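Local coordinates for protein alpha-fucosidase (Bifidobacterium bifidum, PDB 2EAB) that probably removes alpha-1,2-linked L-fucose from glycan ends by hydrolysis, as the catalytic part of a larger calcium-binding bifidobacterial protein, at residues T78-G83 against S391-N396; L137-I142 against A280-K285; G236-L241 against T488-T493; G399-T404 against F764-N769; S87-G92 against A130-N135. All blocks are in the same frame, centred on the assembly; numbering follows the deposited sequence.

Interaction 1 (T78-G83 against S391-N396). With CA (calcium ion), chain C.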
# COMPACT_ATOMS: atom_id res chain seq x y z
N THR A 78 -8.47 14.07 2.12
CA THR A 78 -8.02 15.17 1.27
C THR A 78 -7.53 16.40 2.02
O THR A 78 -7.23 17.42 1.39
CB THR A 78 -9.10 15.61 0.24
OG1 THR A 78 -10.20 16.25 0.91
CG2 THR A 78 -9.61 14.43 -0.58
N LEU A 79 -7.41 16.32 3.35
CA LEU A 79 -6.96 17.48 4.13
C LEU A 79 -5.44 17.57 4.04
O LEU A 79 -4.71 17.09 4.91
CB LEU A 79 -7.46 17.43 5.58
CG LEU A 79 -7.38 18.79 6.29
CD1 LEU A 79 -8.45 19.75 5.76
CD2 LEU A 79 -7.52 18.62 7.78
N TRP A 80 -5.01 18.21 2.96
CA TRP A 80 -3.61 18.29 2.56
C TRP A 80 -3.21 19.75 2.37
O TRP A 80 -3.86 20.48 1.63
CB TRP A 80 -3.46 17.57 1.21
CG TRP A 80 -2.98 16.16 1.28
CD1 TRP A 80 -3.72 15.01 1.39
CD2 TRP A 80 -1.62 15.74 1.18
NE1 TRP A 80 -2.89 13.91 1.38
CE2 TRP A 80 -1.59 14.33 1.26
CE3 TRP A 80 -0.41 16.44 1.03
CZ2 TRP A 80 -0.40 13.61 1.20
CZ3 TRP A 80 0.77 15.72 0.98
CH2 TRP A 80 0.76 14.32 1.07
N THR A 81 -2.15 20.17 3.05
CA THR A 81 -1.52 21.45 2.74
C THR A 81 -0.62 21.29 1.50
O THR A 81 -0.43 20.18 1.01
CB THR A 81 -0.68 21.99 3.92
OG1 THR A 81 0.29 21.01 4.28
CG2 THR A 81 -1.56 22.32 5.12
N GLY A 82 -0.08 22.40 1.01
CA GLY A 82 0.74 22.42 -0.19
C GLY A 82 -0.07 22.70 -1.45
O GLY A 82 -1.27 22.95 -1.40
N GLY A 83 0.61 22.66 -2.59
CA GLY A 83 -0.07 22.75 -3.87
C GLY A 83 -0.40 24.17 -4.29
O GLY A 83 0.08 25.14 -3.70
N SER A 391 -12.66 6.38 -3.19
CA SER A 391 -11.69 7.26 -2.53
C SER A 391 -11.11 8.22 -3.54
O SER A 391 -10.87 7.86 -4.70
CB SER A 391 -10.54 6.46 -1.92
OG SER A 391 -10.97 5.71 -0.81
N GLN A 392 -10.87 9.45 -3.11
CA GLN A 392 -10.21 10.41 -3.99
C GLN A 392 -8.71 10.18 -4.08
O GLN A 392 -8.10 10.55 -5.08
CB GLN A 392 -10.51 11.84 -3.55
CG GLN A 392 -11.98 12.19 -3.64
CD GLN A 392 -12.22 13.67 -3.61
OE1 GLN A 392 -11.96 14.37 -4.59
NE2 GLN A 392 -12.70 14.17 -2.48
N LEU A 393 -8.12 9.59 -3.04
CA LEU A 393 -6.69 9.36 -2.97
C LEU A 393 -6.41 7.94 -2.49
O LEU A 393 -7.21 7.37 -1.75
CB LEU A 393 -6.03 10.38 -2.03
CG LEU A 393 -6.01 11.82 -2.55
CD1 LEU A 393 -5.66 12.81 -1.46
CD2 LEU A 393 -5.09 11.98 -3.76
N PRO A 394 -5.26 7.37 -2.90
CA PRO A 394 -4.91 6.05 -2.40
C PRO A 394 -4.51 6.16 -0.94
O PRO A 394 -4.40 7.28 -0.39
CB PRO A 394 -3.71 5.65 -3.27
CG PRO A 394 -3.13 6.92 -3.73
CD PRO A 394 -4.24 7.92 -3.81
N SER A 395 -4.30 5.02 -0.29
CA SER A 395 -3.74 5.02 1.05
C SER A 395 -2.38 5.72 1.06
O SER A 395 -1.57 5.52 0.15
CB SER A 395 -3.61 3.59 1.55
OG SER A 395 -2.96 2.79 0.58
N ASN A 396 -2.15 6.54 2.07
CA ASN A 396 -0.85 7.21 2.24
C ASN A 396 0.02 6.42 3.24
O ASN A 396 -0.28 5.26 3.53
CB ASN A 396 -1.03 8.71 2.60
CG ASN A 396 -1.77 8.93 3.92
OD1 ASN A 396 -1.48 8.29 4.92
ND2 ASN A 396 -2.69 9.90 3.91
CA CA C . -7.94 7.27 0.83
O HOH W 1 -4.37 11.17 1.80
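Leu393 sets its CD1 methyl obliquely against the five-membered part of the Trp80 indole, with Leu393 CD1 lying 4.1 Å from both Trp80 CD1 and Trp80 NE1. The indole N-H passes beside this methyl to water 1, which lies in the ring plane at the edge, 3.1 Å from Trp80 NE1. The same water accepts from the amide of Asn396, at 3.0 Å from ND2, so two buried donors from the two loops share one acceptor. Nearer the start of the loop, the Thr78 methyl meets the Gln392 side chain obliquely, CG2 being 3.6 Å from the amide nitrogen NE2 and 4.0 Å from CB. Thr78 CG2, anti to the carbonyl carbon, is turned to Gln392, which leaves OG1 for a hydrogen bond with Glu76. Leu393 thus has two roles: its side chain packs on the tryptophan, and its carbonyl oxygen binds the calcium ion at 2.7 Å. Glu77 OE2 and Ser386 O bind the same ion, Gly57 also belongs to the site, and Glu77 OE1 takes the N-H of Gln392. The arrangement is that of an interdomain calcium site, with ligands from both the N-terminal beta-domain and the family 95 catalytic domain.

Interaction 2 (L137-I142 against A280-K285)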
# COMPACT_ATOMS: atom_id res chain seq x y z
N LEU A 137 -2.71 16.24 6.91
CA LEU A 137 -3.03 16.74 8.25
C LEU A 137 -4.02 15.86 8.98
O LEU A 137 -5.04 15.47 8.41
CB LEU A 137 -3.71 18.12 8.16
CG LEU A 137 -2.97 19.31 7.56
CD1 LEU A 137 -3.87 20.53 7.53
CD2 LEU A 137 -1.72 19.61 8.31
N ASN A 138 -3.76 15.61 10.27
CA ASN A 138 -4.85 15.22 11.16
C ASN A 138 -5.89 16.33 11.10
O ASN A 138 -5.55 17.51 11.24
CB ASN A 138 -4.36 15.04 12.59
CG ASN A 138 -5.51 14.99 13.59
OD1 ASN A 138 -6.31 14.05 13.60
ND2 ASN A 138 -5.62 16.03 14.40
N TRP A 139 -7.16 15.96 10.90
CA TRP A 139 -8.23 16.95 10.85
C TRP A 139 -8.46 17.52 12.25
O TRP A 139 -8.42 18.74 12.45
CB TRP A 139 -9.50 16.31 10.29
CG TRP A 139 -10.67 17.24 10.12
CD1 TRP A 139 -11.35 17.90 11.10
CD2 TRP A 139 -11.32 17.57 8.89
NE1 TRP A 139 -12.37 18.64 10.55
CE2 TRP A 139 -12.37 18.46 9.20
CE3 TRP A 139 -11.10 17.21 7.55
CZ2 TRP A 139 -13.21 18.98 8.22
CZ3 TRP A 139 -11.94 17.74 6.58
CH2 TRP A 139 -12.98 18.61 6.92
N GLY A 140 -8.69 16.63 13.21
CA GLY A 140 -8.91 17.02 14.60
C GLY A 140 -9.39 15.83 15.38
O GLY A 140 -8.92 14.70 15.18
N ASP A 141 -10.34 16.08 16.28
CA ASP A 141 -10.91 15.04 17.13
C ASP A 141 -12.39 15.28 17.36
O ASP A 141 -12.85 16.42 17.31
CB ASP A 141 -10.23 14.99 18.50
CG ASP A 141 -8.73 14.77 18.40
OD1 ASP A 141 -8.30 13.60 18.47
OD2 ASP A 141 -7.99 15.77 18.27
N ILE A 142 -13.12 14.20 17.60
CA ILE A 142 -14.46 14.25 18.17
C ILE A 142 -14.33 13.91 19.65
O ILE A 142 -13.79 12.86 20.00
CB ILE A 142 -15.42 13.23 17.49
CG1 ILE A 142 -15.48 13.49 15.98
CG2 ILE A 142 -16.82 13.30 18.12
CD1 ILE A 142 -16.08 12.35 15.18
N ALA A 280 -17.72 15.03 6.67
CA ALA A 280 -16.71 16.05 6.44
C ALA A 280 -16.30 16.04 4.98
O ALA A 280 -16.40 15.01 4.30
CB ALA A 280 -15.50 15.81 7.32
N ALA A 281 -15.85 17.19 4.50
CA ALA A 281 -15.36 17.33 3.14
C ALA A 281 -14.50 18.56 3.00
O ALA A 281 -14.56 19.49 3.82
CB ALA A 281 -16.52 17.42 2.16
N THR A 282 -13.70 18.55 1.94
CA THR A 282 -12.98 19.73 1.48
C THR A 282 -13.38 19.99 0.03
O THR A 282 -14.11 19.19 -0.57
CB THR A 282 -11.45 19.54 1.52
OG1 THR A 282 -11.04 18.70 0.43
CG2 THR A 282 -10.97 18.94 2.84
N ASP A 283 -12.89 21.10 -0.52
CA ASP A 283 -13.02 21.38 -1.94
C ASP A 283 -11.83 20.88 -2.77
O ASP A 283 -11.62 21.35 -3.89
CB ASP A 283 -13.30 22.87 -2.19
CG ASP A 283 -12.11 23.76 -1.85
OD1 ASP A 283 -11.28 23.38 -1.01
OD2 ASP A 283 -12.03 24.87 -2.43
N TYR A 284 -11.06 19.94 -2.23
CA TYR A 284 -10.00 19.28 -3.00
C TYR A 284 -10.58 18.62 -4.25
O TYR A 284 -11.68 18.08 -4.21
CB TYR A 284 -9.28 18.22 -2.16
CG TYR A 284 -8.28 17.42 -2.97
CD1 TYR A 284 -7.00 17.92 -3.20
CD2 TYR A 284 -8.62 16.19 -3.55
CE1 TYR A 284 -6.08 17.23 -3.97
CE2 TYR A 284 -7.71 15.48 -4.32
CZ TYR A 284 -6.44 16.00 -4.52
OH TYR A 284 -5.54 15.29 -5.29
N LYS A 285 -9.83 18.64 -5.34
CA LYS A 285 -10.11 17.75 -6.46
C LYS A 285 -8.79 17.35 -7.09
O LYS A 285 -7.89 18.18 -7.20
CB LYS A 285 -11.02 18.41 -7.49
CG LYS A 285 -11.60 17.47 -8.54
CD LYS A 285 -12.59 18.19 -9.45
CE LYS A 285 -13.07 17.32 -10.61
NZ LYS A 285 -13.76 16.08 -10.15
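Thr282 OG1 is gripped from two directions: the backbone N-H of Tyr284 reaches it at 2.9 Å, measured from N, with an angle of 161° that closes an ST turn, and the hydroxyl of Thr78 forms a second hydrogen bond. With OG1 so held, the other branch of Thr282 is left to face Trp139, its CG2 methyl lying 4.0 Å from Trp139 CZ3. The indole is met from two further sides. Ala280 CB sits over one face in a CH-pi contact, 4.1 Å from the centroid of the six-membered ring and 22° off its normal. At the ring edge and in its plane, Trp139 CH2 approaches Ala281 O to 3.6 Å. The extended placement of the indole, with CG opposite the backbone N (chi1 -177°), carries its benzo end this far. A serine in place of Trp139 would probably leave the Ala280 methyl without its aromatic partner and open a gap beside Thr282. Trp139 and Gly140 form a classic beta bulge opposite Phe74, whose ring meets the indole edge-to-face. The contact therefore lies between two antiparallel sheets, strand 140-145 belonging to one and strand 273-282 to the other, with Arg303 of helix 297-314 bonded to Thr282 O.

Interaction 3 (G236-L241 against T488-T493)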
# COMPACT_ATOMS: atom_id res chain seq x y z
N GLY A 236 -4.85 27.79 6.25
CA GLY A 236 -4.03 28.98 6.09
C GLY A 236 -2.96 28.82 5.03
O GLY A 236 -2.62 29.77 4.32
N ASN A 237 -2.43 27.60 4.90
CA ASN A 237 -1.32 27.37 3.98
C ASN A 237 -1.70 27.52 2.51
O ASN A 237 -0.91 28.04 1.73
CB ASN A 237 -0.67 26.01 4.28
CG ASN A 237 0.09 25.44 3.10
OD1 ASN A 237 -0.52 24.93 2.16
ND2 ASN A 237 1.41 25.50 3.15
N ASN A 238 -2.90 27.09 2.13
CA ASN A 238 -3.26 27.03 0.71
C ASN A 238 -4.71 27.37 0.36
O ASN A 238 -5.11 27.24 -0.80
CB ASN A 238 -2.93 25.64 0.14
CG ASN A 238 -3.75 24.54 0.79
OD1 ASN A 238 -4.66 24.80 1.59
ND2 ASN A 238 -3.43 23.29 0.47
N GLY A 239 -5.50 27.79 1.35
CA GLY A 239 -6.88 28.17 1.11
C GLY A 239 -7.86 27.03 0.89
O GLY A 239 -9.03 27.29 0.59
N LEU A 240 -7.42 25.78 1.05
CA LEU A 240 -8.32 24.63 0.94
C LEU A 240 -9.49 24.78 1.92
O LEU A 240 -9.27 25.03 3.10
CB LEU A 240 -7.58 23.33 1.23
CG LEU A 240 -8.34 22.03 0.93
CD1 LEU A 240 -8.41 21.78 -0.56
CD2 LEU A 240 -7.69 20.86 1.64
N LEU A 241 -10.71 24.65 1.42
CA LEU A 241 -11.90 24.77 2.26
C LEU A 241 -12.17 23.46 2.97
O LEU A 241 -12.02 22.39 2.39
CB LEU A 241 -13.13 25.15 1.43
CG LEU A 241 -13.04 26.42 0.60
CD1 LEU A 241 -14.28 26.57 -0.27
CD2 LEU A 241 -12.88 27.65 1.49
N THR A 488 2.59 13.89 -3.36
CA THR A 488 1.56 14.53 -2.54
C THR A 488 0.20 14.45 -3.24
O THR A 488 0.05 13.76 -4.25
CB THR A 488 1.89 16.02 -2.29
OG1 THR A 488 1.72 16.74 -3.52
CG2 THR A 488 3.30 16.22 -1.74
N ALA A 489 -0.78 15.17 -2.70
CA ALA A 489 -2.08 15.30 -3.34
C ALA A 489 -2.08 16.25 -4.54
O ALA A 489 -3.09 16.36 -5.24
CB ALA A 489 -3.11 15.75 -2.31
N TYR A 490 -0.96 16.94 -4.78
CA TYR A 490 -0.94 18.09 -5.69
C TYR A 490 0.11 18.04 -6.79
O TYR A 490 0.64 19.08 -7.22
CB TYR A 490 -0.78 19.39 -4.89
CG TYR A 490 -1.84 19.62 -3.84
CD1 TYR A 490 -3.16 19.85 -4.21
CD2 TYR A 490 -1.53 19.63 -2.48
CE1 TYR A 490 -4.14 20.08 -3.26
CE2 TYR A 490 -2.50 19.84 -1.52
CZ TYR A 490 -3.81 20.08 -1.92
OH TYR A 490 -4.80 20.30 -0.99
N GLY A 491 0.42 16.85 -7.29
CA GLY A 491 1.35 16.75 -8.41
C GLY A 491 2.75 17.25 -8.12
O GLY A 491 3.38 17.90 -8.96
N TRP A 492 3.24 16.93 -6.91
CA TRP A 492 4.62 17.20 -6.49
C TRP A 492 5.52 16.12 -7.08
O TRP A 492 5.99 15.20 -6.38
CB TRP A 492 4.67 17.20 -4.97
CG TRP A 492 5.94 17.66 -4.32
CD1 TRP A 492 6.89 16.88 -3.72
CD2 TRP A 492 6.37 19.02 -4.15
NE1 TRP A 492 7.89 17.67 -3.20
CE2 TRP A 492 7.60 18.98 -3.45
CE3 TRP A 492 5.85 20.26 -4.53
CZ2 TRP A 492 8.29 20.13 -3.11
CZ3 TRP A 492 6.54 21.41 -4.19
CH2 TRP A 492 7.76 21.33 -3.49
N THR A 493 5.75 16.23 -8.38
CA THR A 493 6.44 15.20 -9.15
C THR A 493 7.91 15.53 -9.35
O THR A 493 8.67 14.70 -9.86
CB THR A 493 5.76 14.94 -10.51
OG1 THR A 493 5.65 16.17 -11.24
CG2 THR A 493 4.37 14.39 -10.30
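Polar groups meet first: the amide of Asn238 crosses the phenol of Tyr490 at about a right angle, their planes 87° apart, with Asn238 ND2 3.6 Å from Tyr490 OH. Their hydrogen bonds run to a third loop instead. Tyr490 OH is bonded to the carbonyl oxygen of Trp80, and Asn238 ND2 is bonded both to that same oxygen and to Gly82 O. Apolar contact comes from Leu240, whose two methyls both lie against the phenol oxygen from one side, CD1 and CD2 each 3.9 Å from Tyr490 OH. Ala489 CB rests over the centre of one face of the Tyr490 ring, 4.1 Å above its plane. Local turns hold both partners. Asn238 OD1 accepts from Leu240 N at 3.0 Å in an Asx turn, the bond being nearly straight (164°) although the donor stands above the carbonyl plane. In the facing loop Thr488 OG1 accepts from Tyr490 N at 3.0 Å, an ST turn. An alanine at Asn238 would be likely to release the turn at Leu240 N and leave Gly82 O without this donor. The Asn238 amide and the Tyr490 hydroxyl are buried, and both are hydrogen-bonded, converging on the Trp80 carbonyl oxygen. This chemistry suggests that the polar link between the beta-domain loop and the catalytic-domain loop runs through the carbonyls of loop 78-83 rather than directly.

Interaction 4 (G399-T404 against F764-N769)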
# COMPACT_ATOMS: atom_id res chain seq x y z
N GLY A 399 -2.29 5.25 5.79
CA GLY A 399 -3.61 4.87 5.30
C GLY A 399 -4.41 6.14 5.13
O GLY A 399 -4.28 6.84 4.12
N ILE A 400 -5.25 6.42 6.12
CA ILE A 400 -5.91 7.72 6.28
C ILE A 400 -5.84 8.23 7.72
O ILE A 400 -6.41 9.29 8.02
CB ILE A 400 -7.42 7.71 5.84
CG1 ILE A 400 -8.23 6.67 6.63
CG2 ILE A 400 -7.55 7.56 4.33
CD1 ILE A 400 -9.73 6.80 6.43
N TRP A 401 -5.15 7.51 8.61
CA TRP A 401 -5.25 7.77 10.05
C TRP A 401 -4.02 8.49 10.59
O TRP A 401 -2.91 8.01 10.44
CB TRP A 401 -5.47 6.45 10.82
CG TRP A 401 -6.72 5.75 10.37
CD1 TRP A 401 -7.99 6.04 10.75
CD2 TRP A 401 -6.82 4.66 9.44
NE1 TRP A 401 -8.89 5.20 10.13
CE2 TRP A 401 -8.19 4.35 9.31
CE3 TRP A 401 -5.88 3.92 8.70
CZ2 TRP A 401 -8.65 3.31 8.49
CZ3 TRP A 401 -6.34 2.90 7.88
CH2 TRP A 401 -7.72 2.61 7.78
N SER A 402 -4.23 9.64 11.23
CA SER A 402 -3.13 10.40 11.81
C SER A 402 -3.63 11.27 12.95
O SER A 402 -4.80 11.62 12.99
CB SER A 402 -2.46 11.28 10.77
OG SER A 402 -3.33 12.33 10.40
N VAL A 403 -2.72 11.61 13.86
CA VAL A 403 -3.01 12.50 14.97
C VAL A 403 -2.20 13.80 14.89
O VAL A 403 -2.57 14.81 15.48
CB VAL A 403 -2.77 11.81 16.34
CG1 VAL A 403 -1.29 11.64 16.64
CG2 VAL A 403 -3.48 12.55 17.47
N THR A 404 -1.10 13.76 14.14
CA THR A 404 -0.19 14.90 14.02
C THR A 404 -0.61 15.81 12.87
O THR A 404 -1.19 15.36 11.88
CB THR A 404 1.24 14.41 13.79
OG1 THR A 404 1.26 13.51 12.67
CG2 THR A 404 1.77 13.68 15.02
N PHE A 764 4.56 4.55 13.68
CA PHE A 764 3.54 3.86 12.89
C PHE A 764 3.71 4.16 11.41
O PHE A 764 3.78 5.33 11.02
CB PHE A 764 2.15 4.31 13.36
CG PHE A 764 1.03 4.06 12.37
CD1 PHE A 764 0.83 2.82 11.78
CD2 PHE A 764 0.14 5.09 12.07
CE1 PHE A 764 -0.23 2.61 10.88
CE2 PHE A 764 -0.91 4.89 11.18
CZ PHE A 764 -1.10 3.65 10.58
N GLN A 765 3.79 3.09 10.62
CA GLN A 765 3.82 3.14 9.16
C GLN A 765 2.97 1.98 8.68
O GLN A 765 3.23 0.83 9.03
CB GLN A 765 5.26 3.00 8.64
CG GLN A 765 6.14 4.21 8.92
CD GLN A 765 5.72 5.42 8.12
OE1 GLN A 765 5.07 6.34 8.64
NE2 GLN A 765 6.08 5.44 6.85
N ILE A 766 1.95 2.27 7.89
CA ILE A 766 0.99 1.24 7.50
C ILE A 766 1.54 0.25 6.48
O ILE A 766 1.04 -0.88 6.34
CB ILE A 766 -0.33 1.88 7.00
CG1 ILE A 766 -1.51 0.92 7.18
CG2 ILE A 766 -0.18 2.40 5.56
CD1 ILE A 766 -2.87 1.59 7.04
N ASP A 767 2.60 0.65 5.77
CA ASP A 767 3.19 -0.18 4.73
C ASP A 767 3.37 -1.63 5.17
O ASP A 767 2.89 -2.56 4.50
CB ASP A 767 4.50 0.41 4.17
CG ASP A 767 5.43 0.97 5.24
OD1 ASP A 767 5.62 0.36 6.31
OD2 ASP A 767 6.03 2.04 4.98
N GLY A 768 4.02 -1.83 6.32
CA GLY A 768 4.28 -3.17 6.84
C GLY A 768 3.05 -3.98 7.19
O GLY A 768 3.10 -5.21 7.16
N ASN A 769 1.95 -3.32 7.52
CA ASN A 769 0.67 -4.02 7.70
C ASN A 769 0.24 -4.68 6.39
O ASN A 769 -0.13 -5.86 6.35
CB ASN A 769 -0.43 -3.08 8.19
CG ASN A 769 -0.33 -2.77 9.67
OD1 ASN A 769 -0.07 -1.63 10.05
ND2 ASN A 769 -0.55 -3.77 10.51
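Gly399 and Ile766 bring their CA atoms to 6.3 Å, the glycine having a positive phi (phi/psi 76°/-99°). A beta carbon at this position would fall 2.8 Å from Ile766 CD1, so the absence of a side chain lets the isoleucine lie directly on the glycine backbone. Ile766 uses both of its branches: CG2 comes to 3.6 Å from the amide nitrogen of Gly399, and CD1 reaches 3.8 Å from Gly399 CA. CG1 points opposite the backbone N (chi1 -155°), which carries CD1 outward to the rim of the Trp401 indole. There Ile766 CD1 lies in the ring plane, 3.8 Å from Trp401 CZ3. The indole is held from elsewhere too, for Ile400 CG1 sits 3.5 Å above the centre of the Trp401 ring and the indole N-H is bonded to Phe54 O. Phe764 presents an edge rather than a face: its CE2 approaches Trp401 O to 3.8 Å, with the carbonyl oxygen in the plane of the phenyl ring, while that ring stacks with Phe758. The contact thus lies at the beginning of helix 767-780, inside the helical catalytic domain. Trp401 also packs on Leu382 and Ser386 of helix 365-386 and on Trp47 of helix 42-50, while Ile766 touches Asn428 of helix 424-428.

Interaction 5 (S87-G92 against A130-N135)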
# COMPACT_ATOMS: atom_id res chain seq x y z
N SER A 87 1.90 29.22 -2.66
CA SER A 87 2.83 30.27 -3.07
C SER A 87 2.24 30.90 -4.32
O SER A 87 1.22 30.42 -4.83
CB SER A 87 4.20 29.69 -3.42
OG SER A 87 4.14 29.05 -4.68
N THR A 88 2.87 31.95 -4.82
CA THR A 88 2.41 32.59 -6.06
C THR A 88 2.98 31.91 -7.31
O THR A 88 2.67 32.32 -8.43
CB THR A 88 2.76 34.09 -6.07
OG1 THR A 88 4.17 34.26 -5.93
CG2 THR A 88 2.04 34.83 -4.94
N SER A 89 3.80 30.88 -7.12
CA SER A 89 4.53 30.29 -8.24
C SER A 89 4.58 28.76 -8.23
O SER A 89 5.44 28.16 -8.87
CB SER A 89 5.95 30.87 -8.31
OG SER A 89 6.65 30.64 -7.10
N TYR A 90 3.65 28.12 -7.52
CA TYR A 90 3.63 26.66 -7.41
C TYR A 90 3.72 25.99 -8.77
O TYR A 90 2.90 26.26 -9.66
CB TYR A 90 2.38 26.18 -6.68
CG TYR A 90 2.39 24.68 -6.49
CD1 TYR A 90 3.13 24.11 -5.46
CD2 TYR A 90 1.70 23.83 -7.35
CE1 TYR A 90 3.18 22.73 -5.28
CE2 TYR A 90 1.73 22.44 -7.18
CZ TYR A 90 2.47 21.90 -6.14
OH TYR A 90 2.53 20.54 -5.93
N ASN A 91 4.71 25.11 -8.91
CA ASN A 91 4.97 24.39 -10.15
C ASN A 91 5.46 22.97 -9.85
O ASN A 91 6.40 22.47 -10.47
CB ASN A 91 5.98 25.16 -11.01
CG ASN A 91 6.13 24.60 -12.42
OD1 ASN A 91 5.18 24.09 -13.01
ND2 ASN A 91 7.34 24.72 -12.96
N GLY A 92 4.82 22.33 -8.86
CA GLY A 92 5.11 20.94 -8.52
C GLY A 92 6.51 20.68 -7.99
O GLY A 92 6.95 19.53 -7.97
N ALA A 130 9.03 23.85 1.49
CA ALA A 130 8.25 22.91 2.29
C ALA A 130 6.77 23.28 2.40
O ALA A 130 5.93 22.41 2.63
CB ALA A 130 8.86 22.74 3.67
N ALA A 131 6.45 24.57 2.26
CA ALA A 131 5.07 25.04 2.25
C ALA A 131 4.35 24.66 0.96
O ALA A 131 3.14 24.44 0.96
CB ALA A 131 5.01 26.54 2.46
N GLU A 132 5.10 24.61 -0.14
CA GLU A 132 4.55 24.14 -1.42
C GLU A 132 4.36 22.63 -1.41
O GLU A 132 3.38 22.11 -1.95
CB GLU A 132 5.46 24.51 -2.58
CG GLU A 132 5.43 25.96 -3.00
CD GLU A 132 6.21 26.19 -4.28
OE1 GLU A 132 7.04 25.33 -4.65
OE2 GLU A 132 5.98 27.23 -4.93
N GLN A 133 5.32 21.92 -0.83
CA GLN A 133 5.21 20.47 -0.76
C GLN A 133 3.99 20.09 0.07
O GLN A 133 3.16 19.29 -0.35
CB GLN A 133 6.47 19.87 -0.16
CG GLN A 133 6.44 18.35 -0.18
CD GLN A 133 7.78 17.72 0.15
OE1 GLN A 133 8.80 18.40 0.32
NE2 GLN A 133 7.79 16.39 0.22
N GLY A 134 3.89 20.67 1.26
CA GLY A 134 2.80 20.37 2.17
C GLY A 134 2.88 18.97 2.72
O GLY A 134 3.92 18.31 2.65
N ASN A 135 1.77 18.53 3.30
CA ASN A 135 1.67 17.22 3.94
C ASN A 135 0.22 16.93 4.28
O ASN A 135 -0.65 17.79 4.14
CB ASN A 135 2.60 17.10 5.16
CG ASN A 135 2.25 18.05 6.32
OD1 ASN A 135 1.46 18.99 6.20
ND2 ASN A 135 2.88 17.79 7.45
O HOH W 2 7.92 28.44 -6.13
O HOH W 3 2.24 19.34 -3.03
O HOH W 4 6.99 24.63 -7.28
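Glu132 crosses Tyr90 obliquely with its chain extended beyond CG, the carboxylate plane turned 76° from the phenol ring. Its CB lies in the ring plane at the edge, 3.7 Å from Tyr90 CD1, and Glu132 O approaches Tyr90 CE1 to 3.4 Å. With CG standing anti to the carbonyl carbon (chi1 -75°), the chain leads away past the ring to bring the carboxylate to the turn that starts at Ser87. There Ser87 OG donates to Glu132 OE2 across 2.6 Å, entering on the anti lone pair of OE2, the one facing away from OE1. The same serine oxygen accepts from Ser89 N at 3.1 Å. Water 2 donates a second hydrogen bond to OE2 and is also bonded to Ser89 OG. The other carboxylate oxygen, Glu132 OE1, receives water 4, which in turn takes the N-H of Asn91. These bonds to both oxygens probably favour a charged carboxylate and limit its rotation. The phenol end turns elsewhere, Tyr90 OH being bonded to Tyr490 O of the catalytic domain. The arrangement is that of an ST turn, Ser87 to Ser89, pinned through its hydroxyl by an acidic side chain of the short helix 130-133 at the N-terminal domain surface.

In the fold
In loop 78-83 of interaction 1, Thr78 OG1 lies 2.6 Å from Thr282 OG1 of interaction 2, Trp80 O is 2.8 Å from Tyr490 OH of interaction 3, and Gly83 N is 2.9 Å from Glu132 O of interaction 5. Interactions 3 and 5, centred about 7 Å apart, meet where Tyr490 O and Tyr90 OH come within 2.7 Å. Interaction 4 lies deeper, touching interaction 1 through Asn396 O and Ile766 CG2; Gly399 CA is about 7 Å from the calcium ion. The side chains of Thr282 and Tyr490 are about 12 and 14 Å from it. Interactions 1 and 3 both join the two domains, the first at the metal and the second farther off.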